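Local coordinates for bifunctional endomannanase/endoglucanase (Caldanaerobius polysaccharolyticus, PDB 3W0K), which hydrolyses internal beta-linkages in mannan and cellulose-type glucan chains as a glycoside hydrolase of family 5, at residues Cys80-Arg85 against Leu134-Pro139. Numbering follows the deposited sequence.
With TRS (2-amino-2-hydroxymethyl-propane-1,3-diol), chain C.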
loop_
_atom_site.group_PDB
_atom_site.type_symbol
_atom_site.label_atom_id
_atom_site.label_comp_id
_atom_site.label_asym_id
_atom_site.label_seq_id
_atom_site.Cartn_x
_atom_site.Cartn_y
_atom_site.Cartn_z
ATOM N N CYS A 80 -0.737 7.006 -6.876
ATOM C CA CYS A 80 -1.459 5.747 -6.945
ATOM C C CYS A 80 -2.638 5.830 -5.983
ATOM O O CYS A 80 -2.455 5.841 -4.762
ATOM C CB CYS A 80 -0.546 4.582 -6.566
ATOM S SG CYS A 80 -1.385 2.985 -6.584
ATOM N N LEU A 81 -3.842 5.935 -6.542
ATOM C CA LEU A 81 -5.068 6.029 -5.751
ATOM C C LEU A 81 -5.539 4.633 -5.366
ATOM O O LEU A 81 -5.730 3.778 -6.229
ATOM C CB LEU A 81 -6.160 6.745 -6.553
ATOM C CG LEU A 81 -7.534 6.880 -5.892
ATOM C CD1 LEU A 81 -7.449 7.744 -4.644
ATOM C CD2 LEU A 81 -8.521 7.479 -6.892
ATOM N N ASN A 82 -5.753 4.420 -4.072
ATOM C CA ASN A 82 -6.182 3.121 -3.566
ATOM C C ASN A 82 -7.431 3.186 -2.696
ATOM O O ASN A 82 -7.586 4.109 -1.899
ATOM C CB ASN A 82 -5.043 2.499 -2.735
ATOM C CG ASN A 82 -5.505 1.320 -1.882
ATOM O OD1 ASN A 82 -5.575 1.413 -0.656
ATOM N ND2 ASN A 82 -5.838 0.212 -2.534
ATOM N N LEU A 83 -8.338 2.226 -2.871
ATOM C CA LEU A 83 -9.504 2.165 -1.998
ATOM C C LEU A 83 -9.045 1.264 -0.851
ATOM O O LEU A 83 -8.843 0.061 -1.041
ATOM C CB LEU A 83 -10.728 1.554 -2.692
ATOM C CG LEU A 83 -11.497 2.426 -3.688
ATOM C CD1 LEU A 83 -12.786 1.712 -4.087
ATOM C CD2 LEU A 83 -11.827 3.774 -3.066
ATOM N N HIS A 84 -8.769 1.871 0.301
ATOM C CA HIS A 84 -8.316 1.126 1.473
ATOM C C HIS A 84 -9.519 0.473 2.135
ATOM O O HIS A 84 -9.468 -0.695 2.537
ATOM C CB HIS A 84 -7.588 2.038 2.450
ATOM C CG HIS A 84 -6.858 1.290 3.516
ATOM N ND1 HIS A 84 -7.422 1.003 4.738
ATOM C CD2 HIS A 84 -5.632 0.716 3.521
ATOM C CE1 HIS A 84 -6.577 0.278 5.450
ATOM N NE2 HIS A 84 -5.484 0.091 4.734
ATOM N N ARG A 85 -10.552 1.279 2.354
ATOM C CA ARG A 85 -11.819 0.775 2.860
ATOM C C ARG A 85 -12.680 0.982 1.622
ATOM O O ARG A 85 -12.832 2.110 1.137
ATOM C CB ARG A 85 -12.379 1.572 4.044
ATOM C CG ARG A 85 -13.774 1.064 4.459
ATOM C CD ARG A 85 -14.283 1.679 5.755
ATOM N NE ARG A 85 -13.517 1.230 6.915
ATOM C CZ ARG A 85 -13.734 0.102 7.585
ATOM N NH1 ARG A 85 -14.709 -0.728 7.227
ATOM N NH2 ARG A 85 -12.960 -0.202 8.622
ATOM N N LEU A 134 -6.859 -1.132 -6.979
ATOM C CA LEU A 134 -8.232 -1.561 -6.708
ATOM C C LEU A 134 -8.752 -1.701 -5.286
ATOM O O LEU A 134 -9.747 -1.066 -4.920
ATOM C CB LEU A 134 -8.575 -2.798 -7.544
ATOM C CG LEU A 134 -8.269 -2.660 -9.040
ATOM C CD1 LEU A 134 -8.907 -3.823 -9.789
ATOM C CD2 LEU A 134 -8.807 -1.340 -9.597
ATOM N N VAL A 135 -8.108 -2.537 -4.486
ATOM C CA VAL A 135 -8.555 -2.720 -3.115
ATOM C C VAL A 135 -7.378 -3.147 -2.253
ATOM O O VAL A 135 -6.633 -4.064 -2.597
ATOM C CB VAL A 135 -9.754 -3.721 -3.027
ATOM C CG1 VAL A 135 -9.409 -5.057 -3.680
ATOM C CG2 VAL A 135 -10.184 -3.910 -1.574
ATOM N N ASN A 136 -7.192 -2.443 -1.145
ATOM C CA ASN A 136 -6.080 -2.742 -0.264
ATOM C C ASN A 136 -6.137 -4.102 0.409
ATOM O O ASN A 136 -7.165 -4.502 0.944
ATOM C CB ASN A 136 -5.946 -1.672 0.823
ATOM C CG ASN A 136 -4.802 -1.967 1.779
ATOM O OD1 ASN A 136 -3.641 -1.748 1.450
ATOM N ND2 ASN A 136 -5.126 -2.504 2.951
ATOM N N GLU A 137 -5.008 -4.800 0.351
ATOM C CA GLU A 137 -4.807 -6.087 1.009
ATOM C C GLU A 137 -6.001 -7.030 1.212
ATOM O O GLU A 137 -6.540 -7.128 2.320
ATOM C CB GLU A 137 -4.130 -5.820 2.363
ATOM C CG GLU A 137 -2.800 -5.061 2.241
ATOM C CD GLU A 137 -2.290 -4.469 3.552
ATOM O OE1 GLU A 137 -3.091 -4.242 4.486
ATOM O OE2 GLU A 137 -1.071 -4.200 3.640
ATOM N N PRO A 138 -6.437 -7.727 0.145
ATOM C CA PRO A 138 -7.562 -8.668 0.245
ATOM C C PRO A 138 -7.230 -9.710 1.318
ATOM O O PRO A 138 -6.056 -9.951 1.618
ATOM C CB PRO A 138 -7.611 -9.290 -1.152
ATOM C CG PRO A 138 -7.133 -8.186 -2.027
ATOM C CD PRO A 138 -5.966 -7.621 -1.247
ATOM N N PRO A 139 -8.255 -10.348 1.905
ATOM C CA PRO A 139 -8.055 -11.350 2.953
ATOM C C PRO A 139 -7.495 -12.689 2.499
ATOM O O PRO A 139 -7.212 -12.904 1.318
ATOM C CB PRO A 139 -9.457 -11.505 3.535
ATOM C CG PRO A 139 -10.322 -11.363 2.326
ATOM C CD PRO A 139 -9.689 -10.194 1.589
HETATM C C TRS C . -1.890 -1.235 6.736
HETATM C C1 TRS C . -3.166 -1.611 7.530
HETATM C C2 TRS C . -2.322 -0.140 5.787
HETATM C C3 TRS C . -0.761 -0.533 7.508
HETATM N N TRS C . -1.381 -2.431 6.042
HETATM O O1 TRS C . -4.287 -1.900 6.569
HETATM O O2 TRS C . -2.873 -0.786 4.540
HETATM O O3 TRS C . -0.118 -1.475 8.509
HETATM O O HOH W 1 -8.104 -3.041 3.098
#
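Leu83 O accepts the backbone N-H of Asn136 at 3.0 Å, with an angle of 160° at the hydrogen, and a CA-H...O contact from Val135 CA (3.5 Å) reaches the same oxygen. A water donates to both His84 O and Asn136 O and accepts from Asn136 ND2, linking 80-85 and 134-139 a second time. Asn82 has its CG anti to the backbone N (chi1 166°), which carries the amide across to Asn136; Asn82 OD1 lies 3.4 Å from Asn136 CB, and Asn82 ND2 is hydrogen-bonded to Asp133 O. Strand 78-83 here ends against the loop that follows its parallel neighbour 130-133, at the C-terminal end of an eight-stranded beta/alpha (TIM) barrel, where family 5 enzymes hold their active site. The Asn136-Glu137 pair fits the Asn-Glu motif after strand four, whose glutamate is the acid/base in this family, so Glu137 probably has that role. The side chains of His84 and Asn136 run side by side, ring and amide planes 28° apart; CD2 of His84 is 3.3 Å from CG of Asn136. Asn136 OD1 accepts from Arg40, while Asn136 ND2 donates to Glu137 OE1 (3.1 Å) from above the carboxylate plane. A Tris molecule, probably from crystallisation, takes a hydrogen bond from His84 NE2 to its O2 (2.8 Å) and gives one from its N to Glu137 OE1 (2.9 Å). Glu137 OE2 forms a salt bridge with Arg196.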